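Local atomic coordinates of dual function macrocyclase-peptidase POPB (Galerina marginata, PDB entry 5N4B), a protein that cleaves substrate peptides on the C-terminal side of proline and converts a 25-residue intermediate into a macrocycle during amanitin toxin biosynthesis. Residues 91-96 with 110-115; 96-101 with 123-128; 135-140 with 179-184; 172-177 with 192-197. The protein carries 1 engineered substitution. All coordinates share one frame; numbering follows the deposited sequence.

Contact 1: 91-96 with 110-115; sequences LDDGHW and LYRSKE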
# COMPACT_ATOMS: atom_id res chain seq x y z
N LEU A 91 -9.03 -11.21 22.43
CA LEU A 91 -10.29 -10.51 22.62
C LEU A 91 -10.73 -10.62 24.07
O LEU A 91 -10.27 -11.49 24.83
CB LEU A 91 -11.37 -11.04 21.66
CG LEU A 91 -11.00 -10.95 20.19
CD1 LEU A 91 -12.25 -11.31 19.35
CD2 LEU A 91 -10.48 -9.58 19.82
N ASP A 92 -11.74 -9.82 24.41
CA ASP A 92 -12.30 -9.82 25.76
C ASP A 92 -13.08 -11.07 26.09
O ASP A 92 -13.49 -11.21 27.25
CB ASP A 92 -13.13 -8.56 25.99
CG ASP A 92 -12.30 -7.32 26.20
OD1 ASP A 92 -11.10 -7.24 25.83
OD2 ASP A 92 -12.88 -6.40 26.83
N ASP A 93 -13.32 -11.98 25.14
CA ASP A 93 -13.83 -13.31 25.48
C ASP A 93 -12.78 -14.27 26.02
O ASP A 93 -13.14 -15.41 26.35
CB ASP A 93 -14.58 -13.93 24.29
CG ASP A 93 -13.68 -14.17 23.04
OD1 ASP A 93 -12.46 -13.91 23.10
OD2 ASP A 93 -14.26 -14.64 22.06
N GLY A 94 -11.52 -13.85 26.11
CA GLY A 94 -10.43 -14.67 26.57
C GLY A 94 -9.77 -15.48 25.50
O GLY A 94 -8.79 -16.18 25.79
N HIS A 95 -10.28 -15.44 24.26
CA HIS A 95 -9.71 -16.26 23.20
C HIS A 95 -8.87 -15.40 22.27
O HIS A 95 -9.02 -14.19 22.19
CB HIS A 95 -10.84 -16.97 22.44
CG HIS A 95 -11.48 -18.07 23.24
ND1 HIS A 95 -11.24 -19.40 23.00
CD2 HIS A 95 -12.25 -18.02 24.36
CE1 HIS A 95 -11.91 -20.13 23.89
NE2 HIS A 95 -12.51 -19.32 24.74
N TRP A 96 -7.98 -16.08 21.57
CA TRP A 96 -7.03 -15.47 20.66
C TRP A 96 -7.42 -15.78 19.22
O TRP A 96 -7.80 -16.91 18.89
CB TRP A 96 -5.64 -16.05 20.97
CG TRP A 96 -5.08 -15.72 22.28
CD1 TRP A 96 -5.34 -16.35 23.44
CD2 TRP A 96 -4.14 -14.71 22.57
NE1 TRP A 96 -4.61 -15.78 24.46
CE2 TRP A 96 -3.86 -14.77 23.94
CE3 TRP A 96 -3.51 -13.73 21.81
CZ2 TRP A 96 -2.95 -13.91 24.55
CZ3 TRP A 96 -2.62 -12.86 22.43
CH2 TRP A 96 -2.34 -12.98 23.77
N LEU A 110 -9.57 -16.49 9.25
CA LEU A 110 -9.49 -16.05 10.63
C LEU A 110 -9.84 -17.22 11.54
O LEU A 110 -10.97 -17.73 11.53
CB LEU A 110 -10.42 -14.86 10.86
CG LEU A 110 -10.37 -14.08 12.15
CD1 LEU A 110 -8.91 -13.67 12.48
CD2 LEU A 110 -11.28 -12.85 12.06
N TYR A 111 -8.89 -17.59 12.38
CA TYR A 111 -8.99 -18.67 13.36
C TYR A 111 -9.19 -18.13 14.76
O TYR A 111 -8.76 -17.02 15.07
CB TYR A 111 -7.68 -19.49 13.35
CG TYR A 111 -7.69 -20.65 12.36
CD1 TYR A 111 -7.82 -20.44 11.02
CD2 TYR A 111 -7.59 -21.93 12.77
CE1 TYR A 111 -7.88 -21.49 10.10
CE2 TYR A 111 -7.62 -22.99 11.87
CZ TYR A 111 -7.78 -22.74 10.53
OH TYR A 111 -7.85 -23.81 9.65
N ARG A 112 -9.82 -18.94 15.52
CA ARG A 112 -10.01 -18.69 17.06
C ARG A 112 -9.51 -19.85 17.91
O ARG A 112 -9.69 -21.02 17.61
CB ARG A 112 -11.53 -18.76 17.27
CG ARG A 112 -12.03 -18.62 18.73
CD ARG A 112 -13.57 -18.68 18.86
NE ARG A 112 -13.99 -18.55 20.28
CZ ARG A 112 -14.09 -19.56 21.17
NH1 ARG A 112 -14.59 -19.35 22.40
NH2 ARG A 112 -13.70 -20.77 20.84
N SER A 113 -8.78 -19.50 18.92
CA SER A 113 -8.19 -20.53 19.76
C SER A 113 -9.27 -21.41 20.38
O SER A 113 -10.32 -20.93 20.79
CB SER A 113 -7.30 -19.91 20.86
OG SER A 113 -8.02 -19.06 21.74
N LYS A 114 -8.97 -22.70 20.43
CA LYS A 114 -9.85 -23.65 21.10
C LYS A 114 -9.96 -23.33 22.58
O LYS A 114 -11.05 -23.45 23.16
CB LYS A 114 -9.28 -25.07 20.92
CG LYS A 114 -9.30 -25.56 19.46
CD LYS A 114 -8.72 -26.95 19.35
CE LYS A 114 -8.58 -27.43 17.94
NZ LYS A 114 -9.89 -27.82 17.42
N GLU A 115 -8.85 -22.96 23.21
CA GLU A 115 -8.81 -22.68 24.63
C GLU A 115 -8.62 -21.19 24.85
O GLU A 115 -8.02 -20.51 24.01
CB GLU A 115 -7.62 -23.37 25.29
CG GLU A 115 -7.50 -24.87 25.05
CD GLU A 115 -8.59 -25.66 25.73
OE1 GLU A 115 -9.09 -25.18 26.78
OE2 GLU A 115 -8.92 -26.76 25.24

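Contact 2: 96-101 with 123-128; sequences WYWFYN and KGDDNV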
# COMPACT_ATOMS: atom_id res chain seq x y z
N TRP A 96 -7.98 -16.08 21.57
CA TRP A 96 -7.03 -15.47 20.66
C TRP A 96 -7.42 -15.78 19.22
O TRP A 96 -7.80 -16.91 18.89
CB TRP A 96 -5.64 -16.05 20.97
CG TRP A 96 -5.08 -15.72 22.28
CD1 TRP A 96 -5.34 -16.35 23.44
CD2 TRP A 96 -4.14 -14.71 22.57
NE1 TRP A 96 -4.61 -15.78 24.46
CE2 TRP A 96 -3.86 -14.77 23.94
CE3 TRP A 96 -3.51 -13.73 21.81
CZ2 TRP A 96 -2.95 -13.91 24.55
CZ3 TRP A 96 -2.62 -12.86 22.43
CH2 TRP A 96 -2.34 -12.98 23.77
N TYR A 97 -7.29 -14.78 18.37
CA TYR A 97 -7.73 -14.88 16.98
C TYR A 97 -6.58 -14.45 16.07
O TYR A 97 -5.89 -13.47 16.34
CB TYR A 97 -8.92 -13.96 16.75
CG TYR A 97 -10.16 -14.32 17.50
CD1 TYR A 97 -10.25 -14.16 18.90
CD2 TYR A 97 -11.26 -14.83 16.83
CE1 TYR A 97 -11.43 -14.48 19.59
CE2 TYR A 97 -12.44 -15.13 17.51
CZ TYR A 97 -12.49 -14.95 18.90
OH TYR A 97 -13.67 -15.26 19.57
N TRP A 98 -6.40 -15.15 14.96
CA TRP A 98 -5.30 -14.86 14.06
C TRP A 98 -5.66 -15.36 12.67
O TRP A 98 -6.48 -16.28 12.50
CB TRP A 98 -3.98 -15.53 14.54
CG TRP A 98 -3.98 -17.01 14.46
CD1 TRP A 98 -3.45 -17.77 13.45
CD2 TRP A 98 -4.53 -17.93 15.42
NE1 TRP A 98 -3.68 -19.12 13.71
CE2 TRP A 98 -4.33 -19.23 14.91
CE3 TRP A 98 -5.19 -17.78 16.63
CZ2 TRP A 98 -4.72 -20.38 15.60
CZ3 TRP A 98 -5.58 -18.93 17.31
CH2 TRP A 98 -5.36 -20.19 16.79
N PHE A 99 -5.02 -14.78 11.66
CA PHE A 99 -5.19 -15.24 10.28
C PHE A 99 -4.16 -16.31 9.95
O PHE A 99 -3.01 -16.27 10.38
CB PHE A 99 -5.05 -14.07 9.28
CG PHE A 99 -6.22 -13.16 9.29
CD1 PHE A 99 -7.35 -13.46 8.55
CD2 PHE A 99 -6.18 -12.00 10.03
CE1 PHE A 99 -8.44 -12.61 8.57
CE2 PHE A 99 -7.26 -11.13 10.02
CZ PHE A 99 -8.39 -11.45 9.28
N TYR A 100 -4.62 -17.27 9.16
CA TYR A 100 -3.84 -18.43 8.75
C TYR A 100 -4.13 -18.75 7.29
O TYR A 100 -5.30 -18.81 6.91
CB TYR A 100 -4.15 -19.68 9.62
CG TYR A 100 -3.47 -20.97 9.19
CD1 TYR A 100 -2.09 -21.08 9.17
CD2 TYR A 100 -4.20 -22.02 8.74
CE1 TYR A 100 -1.47 -22.23 8.76
CE2 TYR A 100 -3.58 -23.20 8.34
CZ TYR A 100 -2.22 -23.25 8.34
OH TYR A 100 -1.65 -24.45 7.93
N ASN A 101 -3.08 -18.92 6.48
CA ASN A 101 -3.17 -19.34 5.08
C ASN A 101 -2.40 -20.65 4.97
O ASN A 101 -1.22 -20.72 5.34
CB ASN A 101 -2.56 -18.27 4.19
CG ASN A 101 -2.92 -18.44 2.75
OD1 ASN A 101 -2.73 -19.51 2.18
ND2 ASN A 101 -3.46 -17.39 2.14
N LYS A 123 2.32 -26.56 17.79
CA LYS A 123 1.42 -27.69 17.62
C LYS A 123 0.64 -27.64 16.31
O LYS A 123 0.05 -28.65 15.92
CB LYS A 123 0.45 -27.79 18.80
CG LYS A 123 1.16 -28.15 20.11
CD LYS A 123 0.18 -28.12 21.28
CE LYS A 123 0.84 -28.63 22.55
NZ LYS A 123 0.62 -27.69 23.69
N GLY A 124 0.62 -26.51 15.63
CA GLY A 124 -0.11 -26.41 14.38
C GLY A 124 -1.44 -25.68 14.53
O GLY A 124 -2.23 -25.92 15.45
N ASP A 125 -1.68 -24.76 13.58
CA ASP A 125 -2.84 -23.89 13.64
C ASP A 125 -4.16 -24.65 13.79
O ASP A 125 -5.02 -24.26 14.58
CB ASP A 125 -2.87 -23.01 12.40
CG ASP A 125 -1.67 -22.11 12.35
OD1 ASP A 125 -0.55 -22.61 12.06
OD2 ASP A 125 -1.83 -20.90 12.66
N ASP A 126 -4.35 -25.73 13.02
CA ASP A 126 -5.58 -26.53 13.12
C ASP A 126 -5.68 -27.37 14.37
O ASP A 126 -6.76 -27.84 14.70
CB ASP A 126 -5.71 -27.44 11.92
CG ASP A 126 -6.22 -26.72 10.74
OD1 ASP A 126 -7.31 -26.10 10.84
OD2 ASP A 126 -5.52 -26.75 9.71
N ASN A 127 -4.59 -27.58 15.05
CA ASN A 127 -4.63 -28.28 16.32
C ASN A 127 -4.90 -27.36 17.49
O ASN A 127 -5.32 -27.85 18.54
CB ASN A 127 -3.32 -29.01 16.54
CG ASN A 127 -3.18 -30.22 15.62
OD1 ASN A 127 -4.14 -30.95 15.39
ND2 ASN A 127 -1.99 -30.42 15.07
N VAL A 128 -4.64 -26.06 17.35
CA VAL A 128 -4.84 -25.13 18.46
C VAL A 128 -6.00 -24.16 18.22
O VAL A 128 -6.37 -23.41 19.14
CB VAL A 128 -3.56 -24.34 18.81
CG1 VAL A 128 -2.39 -25.26 19.20
CG2 VAL A 128 -3.17 -23.40 17.68
O HOH W 1 0.20 -24.82 10.51
O HOH W 2 -3.19 -26.74 8.14

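Contact 3: 135-140 with 179-184; sequences PNVLAA and SPLSQA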
# COMPACT_ATOMS: atom_id res chain seq x y z
N PRO A 135 -13.18 -15.92 4.69
CA PRO A 135 -13.73 -15.03 3.67
C PRO A 135 -13.90 -15.71 2.33
O PRO A 135 -14.62 -15.18 1.46
CB PRO A 135 -12.71 -13.89 3.60
CG PRO A 135 -11.67 -14.15 4.50
CD PRO A 135 -11.86 -15.50 5.15
N ASN A 136 -13.25 -16.85 2.10
CA ASN A 136 -13.40 -17.50 0.82
C ASN A 136 -14.82 -17.99 0.61
O ASN A 136 -15.17 -18.32 -0.53
CB ASN A 136 -12.41 -18.66 0.69
CG ASN A 136 -10.96 -18.22 0.83
OD1 ASN A 136 -10.37 -17.67 -0.11
ND2 ASN A 136 -10.37 -18.47 1.97
N VAL A 137 -15.62 -18.13 1.66
CA VAL A 137 -16.99 -18.59 1.45
C VAL A 137 -17.99 -17.45 1.33
O VAL A 137 -19.20 -17.71 1.26
CB VAL A 137 -17.42 -19.62 2.49
CG1 VAL A 137 -16.43 -20.77 2.54
CG2 VAL A 137 -17.57 -19.02 3.81
N LEU A 138 -17.52 -16.20 1.32
CA LEU A 138 -18.45 -15.09 1.13
C LEU A 138 -19.22 -15.23 -0.19
O LEU A 138 -20.38 -14.84 -0.28
CB LEU A 138 -17.70 -13.76 1.22
CG LEU A 138 -17.33 -13.36 2.65
CD1 LEU A 138 -16.28 -12.27 2.57
CD2 LEU A 138 -18.52 -12.92 3.47
N ALA A 139 -18.56 -15.74 -1.22
CA ALA A 139 -19.21 -16.16 -2.46
C ALA A 139 -18.58 -17.46 -2.93
O ALA A 139 -17.35 -17.56 -3.02
CB ALA A 139 -19.10 -15.07 -3.55
N ALA A 140 -19.43 -18.42 -3.31
CA ALA A 140 -18.96 -19.71 -3.81
C ALA A 140 -18.04 -19.57 -5.02
O ALA A 140 -17.16 -20.41 -5.23
CB ALA A 140 -20.14 -20.59 -4.20
N SER A 179 -20.66 -16.94 16.18
CA SER A 179 -21.31 -17.46 14.98
C SER A 179 -20.28 -17.53 13.86
O SER A 179 -20.10 -16.55 13.11
CB SER A 179 -22.50 -16.59 14.58
OG SER A 179 -23.15 -17.09 13.43
N PRO A 180 -19.59 -18.65 13.70
CA PRO A 180 -18.56 -18.74 12.66
C PRO A 180 -19.16 -18.70 11.25
O PRO A 180 -20.35 -18.97 11.02
CB PRO A 180 -17.86 -20.07 12.93
CG PRO A 180 -18.59 -20.74 13.96
CD PRO A 180 -19.63 -19.84 14.56
N LEU A 181 -18.33 -18.27 10.30
CA LEU A 181 -18.63 -18.37 8.88
C LEU A 181 -17.58 -19.31 8.32
O LEU A 181 -16.41 -18.94 8.20
CB LEU A 181 -18.56 -17.02 8.16
CG LEU A 181 -18.96 -17.13 6.69
CD1 LEU A 181 -20.46 -17.32 6.60
CD2 LEU A 181 -18.53 -15.86 5.93
N SER A 182 -17.99 -20.50 7.93
CA SER A 182 -17.08 -21.52 7.42
C SER A 182 -17.83 -22.33 6.38
O SER A 182 -19.03 -22.21 6.23
CB SER A 182 -16.63 -22.42 8.54
OG SER A 182 -17.78 -23.18 9.00
N GLN A 183 -17.08 -23.17 5.65
CA GLN A 183 -17.74 -24.07 4.71
C GLN A 183 -18.78 -24.93 5.42
O GLN A 183 -19.89 -25.15 4.89
CB GLN A 183 -16.72 -25.00 4.06
CG GLN A 183 -15.72 -24.32 3.19
CD GLN A 183 -16.33 -23.95 1.87
OE1 GLN A 183 -17.53 -24.15 1.65
NE2 GLN A 183 -15.52 -23.42 0.98
N ALA A 184 -18.46 -25.39 6.64
CA ALA A 184 -19.40 -26.21 7.39
C ALA A 184 -20.63 -25.42 7.78
O ALA A 184 -21.77 -25.88 7.60
CB ALA A 184 -18.74 -26.82 8.62

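Contact 4: 172-177 with 192-197; sequences IYVRST and GRLSDE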
# COMPACT_ATOMS: atom_id res chain seq x y z
N ILE A 172 -20.38 -3.16 4.87
CA ILE A 172 -19.99 -3.68 6.18
C ILE A 172 -21.14 -4.49 6.72
O ILE A 172 -22.30 -4.03 6.76
CB ILE A 172 -19.61 -2.56 7.16
CG1 ILE A 172 -18.48 -1.69 6.59
CG2 ILE A 172 -19.19 -3.20 8.47
CD1 ILE A 172 -18.26 -0.42 7.45
N TYR A 173 -20.82 -5.70 7.16
CA TYR A 173 -21.70 -6.63 7.83
C TYR A 173 -21.20 -6.85 9.25
O TYR A 173 -20.05 -6.51 9.58
CB TYR A 173 -21.79 -7.99 7.08
CG TYR A 173 -22.33 -7.83 5.69
CD1 TYR A 173 -23.69 -7.76 5.48
CD2 TYR A 173 -21.48 -7.69 4.61
CE1 TYR A 173 -24.17 -7.60 4.21
CE2 TYR A 173 -21.97 -7.51 3.33
CZ TYR A 173 -23.33 -7.48 3.15
OH TYR A 173 -23.83 -7.26 1.87
N VAL A 174 -22.08 -7.37 10.11
CA VAL A 174 -21.76 -7.61 11.50
C VAL A 174 -22.27 -8.99 11.89
O VAL A 174 -23.42 -9.35 11.58
CB VAL A 174 -22.38 -6.56 12.44
CG1 VAL A 174 -21.94 -6.79 13.92
CG2 VAL A 174 -22.06 -5.15 11.96
N ARG A 175 -21.44 -9.72 12.60
CA ARG A 175 -21.84 -11.01 13.13
C ARG A 175 -21.31 -11.21 14.54
O ARG A 175 -20.30 -10.65 14.94
CB ARG A 175 -21.40 -12.21 12.25
CG ARG A 175 -19.89 -12.41 12.26
CD ARG A 175 -19.39 -13.31 11.14
NE ARG A 175 -20.07 -14.59 11.13
CZ ARG A 175 -20.99 -14.96 10.24
NH1 ARG A 175 -21.34 -14.23 9.21
NH2 ARG A 175 -21.57 -16.13 10.41
N SER A 176 -22.04 -12.02 15.31
CA SER A 176 -21.57 -12.42 16.62
C SER A 176 -20.27 -13.21 16.51
O SER A 176 -20.11 -14.04 15.61
CB SER A 176 -22.63 -13.33 17.27
OG SER A 176 -22.08 -13.87 18.47
N THR A 177 -19.36 -12.99 17.45
CA THR A 177 -18.14 -13.77 17.51
C THR A 177 -18.38 -15.24 17.82
O THR A 177 -17.45 -16.05 17.69
CB THR A 177 -17.13 -13.14 18.48
OG1 THR A 177 -17.65 -13.02 19.82
CG2 THR A 177 -16.77 -11.78 17.96
N GLY A 192 -25.71 -16.59 9.61
CA GLY A 192 -25.45 -16.30 11.00
C GLY A 192 -25.28 -14.82 11.28
O GLY A 192 -25.47 -14.40 12.43
N ARG A 193 -25.04 -14.01 10.26
CA ARG A 193 -24.83 -12.61 10.53
C ARG A 193 -26.14 -11.92 10.93
O ARG A 193 -27.24 -12.41 10.68
CB ARG A 193 -24.27 -11.90 9.30
CG ARG A 193 -25.22 -11.87 8.11
CD ARG A 193 -24.67 -10.97 7.01
NE ARG A 193 -25.47 -10.94 5.77
CZ ARG A 193 -26.47 -10.11 5.51
NH1 ARG A 193 -26.89 -9.21 6.40
NH2 ARG A 193 -27.06 -10.17 4.32
N LEU A 194 -26.02 -10.75 11.52
CA LEU A 194 -27.16 -9.86 11.72
C LEU A 194 -27.65 -9.28 10.40
O LEU A 194 -26.96 -9.32 9.40
CB LEU A 194 -26.71 -8.70 12.61
CG LEU A 194 -26.14 -9.02 13.96
CD1 LEU A 194 -25.85 -7.71 14.71
CD2 LEU A 194 -27.09 -9.86 14.76
N SER A 195 -28.89 -8.72 10.39
CA SER A 195 -29.39 -8.16 9.14
C SER A 195 -28.74 -6.83 8.78
O SER A 195 -28.97 -6.34 7.66
CB SER A 195 -30.91 -7.99 9.19
OG SER A 195 -31.18 -7.10 10.24
N ASP A 196 -27.93 -6.26 9.68
CA ASP A 196 -27.25 -5.00 9.42
C ASP A 196 -26.52 -5.06 8.08
O ASP A 196 -25.78 -6.00 7.83
CB ASP A 196 -26.19 -4.76 10.49
CG ASP A 196 -26.75 -4.66 11.91
OD1 ASP A 196 -27.69 -5.42 12.25
OD2 ASP A 196 -26.21 -3.86 12.71
N GLU A 197 -26.68 -4.03 7.25
CA GLU A 197 -25.97 -3.94 5.99
C GLU A 197 -25.59 -2.48 5.76
O GLU A 197 -26.44 -1.65 5.46
CB GLU A 197 -26.84 -4.48 4.85
CG GLU A 197 -26.13 -4.42 3.51
CD GLU A 197 -26.87 -5.18 2.42
OE1 GLU A 197 -28.03 -4.79 2.15
OE2 GLU A 197 -26.33 -6.19 1.91
O HOH W 3 -24.63 -7.96 8.99
O HOH W 4 -24.49 -12.81 14.27

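Contact 1: 91-96 with 110-115
The imidazole of His-95 has the guanidinium of Arg-112 lying flat on one face, the two planes only 19° apart and the centres 3.5 Å from each other. NH1 of Arg-112 sits over the middle of the ring, and ND1 of His-95 in turn lies above the guanidinium, offset toward its rim. An extended chain with CG anti to the backbone N (chi1 177°) carries the arginine there; since Arg-112 has two modelled conformers, the stack belongs to one of them and may not be permanent.

Carbonyls of 110-115 line the edge of the imidazole. ND1 of His-95 donates to Ser-113 O at 2.8 Å; the acceptor is in the ring plane, while the donor stands above the carbonyl plane. CE1 of His-95 is 3.5 Å from Lys-114 O.

Beside the ring, Ser-113 works in two directions. Ser-113 OG accepts an almost straight bond from Trp-96 N (3.0 Å). The same Ser-113 OG donates to Glu-115 O at 2.7 Å. Ser-113 N reaches Trp-96 O (2.8 Å), the regular pairing of neighbouring antiparallel strands in this propeller blade. On the other segment Asp-93 OD1 takes the N-H of His-95 in an Asx turn, and Asp-93 OD2 bonds to Tyr-97 OH.

The chemistry puts a proton on ND1 of His-95. A cation on the ring face would be expected to disfavour a second proton on the imidazole, although the carbonyls at its edge may partly offset that effect.

Contact 2: 96-101 with 123-128
Asp-125 fills the tight part of this contact, its carboxylate lying over the face of Tyr-100 and at the N-H edge of Trp-98. NE1 of Trp-98 donates to OD2 of Asp-125 at 2.8 Å, and OD2 accepts on the lone pair facing away from the other oxygen; the bond is bent, and the acceptor is tilted 26° out of the indole plane. Over the phenol the carboxylate lies almost parallel, and CB of Asp-125 makes a CH-pi contact 3.8 Å from the centroid of the Tyr-100 ring. With CG anti to the backbone N (chi1 175°) the phenol is brought alongside the helix, and chi2 of 62° sets its tilt. Farther along the indole, Val-128 CG2 rests 4.0 Å from Trp-98 CZ2.

The other side is wet. Tyr-100 OH meets two waters: one donates to Asp-125 OD1, the other lies 2.8 Å from Tyr-100 OH and donates to Asp-126 OD2. Asp-126 touches the phenol only at long range, and its OD1 bonds instead to Tyr-111 OH.

Asp-125 OD1 also forms a salt bridge with Arg-447, which links the first blade to the last strand of the seventh. With an indole N-H, a water and a guanidinium all directed at it, the Asp-125 carboxylate is probably ionised despite its burial against the aromatic side chains.

Contact 3: 135-140 with 179-184
Val-137 and Leu-181 lie alongside one another, pointing in opposite directions, where the linker between the first two blades of the beta-propeller meets the excursion that follows strand 170-176 of the second blade. CG2 of Val-137 touches CG of Leu-181 at 3.7 Å. Leu-138, next along the linker, comes in at about a right angle to the same leucine, and the methyls CD2 of Leu-138 and CD2 of Leu-181 meet 3.8 Å apart. The branch carbon and CD2 of Leu-181 thus meet Val-137, and the same CD2 also meets Leu-138. Leu-181 can reach both because its CG is anti to the backbone N (chi1 -176°), swinging the isobutyl group out across the linker.

The linker starts as a 3-10 turn, with Leu-138 N bonded to Pro-135 O, which presents Val-137 and Leu-138 one after the other. Opposite, the backbone of Leu-181 pairs with Phe-132 and Asp-134 at the end of the first blade's outermost strand, and Val-186 of helix 183-188 covers both Val-137 and Leu-181. Ser-182 is the N-cap of that helix. The contact is therefore an apolar seam between adjacent blades, made by van der Waals touch without hydrogen bonds between the two segments.

Toward the surface Gln-183 crosses Val-137 obliquely. Its side chain bends at chi2 (-77°), bringing the flat amide under the second methyl: CG1 of Val-137 sits above the amide plane, 3.3 Å from CD and 3.2 Å from NE2 of Gln-183.

Contact 4: 172-177 with 192-197
Tyr-173 OH donates a short bond of 2.7 Å to Glu-197 OE2, which receives it on the lone pair facing away from the other carboxylate oxygen. The two side chains run side by side in the same direction. Mid-contact, Leu-194 N donates to Val-174 O at 3.0 Å. Waters fill in on both flanks of that bond: one takes the N-H of Ser-176 and donates to Gly-192 O (2.6 Å), the other accepts from Val-174 N and lies close to Leu-194 O and Asp-196 O.

Outside these bonds, the extended Arg-193 runs at a slant across the phenol, and CE1 of Tyr-173 stands over the centre of its guanidinium with the planes 51° apart, a tilted contact and not a flat stack. NH1 of Arg-193 is steadied by Leu-194 O. Arg-175 turns at chi3 (-54°), laying its guanidinium over CA of Arg-193, its charge met by Asp-191. Apolar packing is slight: Val-174 CG1 touches Leu-194 CD1 at 4.1 Å.

Segment 192-197 thus runs roughly antiparallel to strand 170-176, partly bridged by water, before regular strand pairing resumes at Val-198, which bonds to Ile-172: the lead-in to the outermost strand of a four-stranded beta-propeller blade.

All four contacts belong to the first two blades of the propeller. Contacts 1 and 2 share Trp-96, have centres 10 Å apart and are joined where Tyr-111 OH meets Asp-126 OD1. Contacts 3 and 4, with centres 13 Å apart, interlock through Arg-175, which donates to the carbonyl of Ser-179 and more weakly to that of Pro-180. Between the blades, Tyr-97 OH packs on Thr-177 CB, although contacts 2 and 4 lie about 23 Å apart between centres. The bound peptide packs against Leu-91 and Leu-110 of contact 1 and Phe-99 and Asn-101 of contact 2. Contact 4 approaches the charge relay: the side chain of Ile-172 is about 11 Å from that of His-699, in a site where the nucleophile's place is taken by the engineered Ala-578.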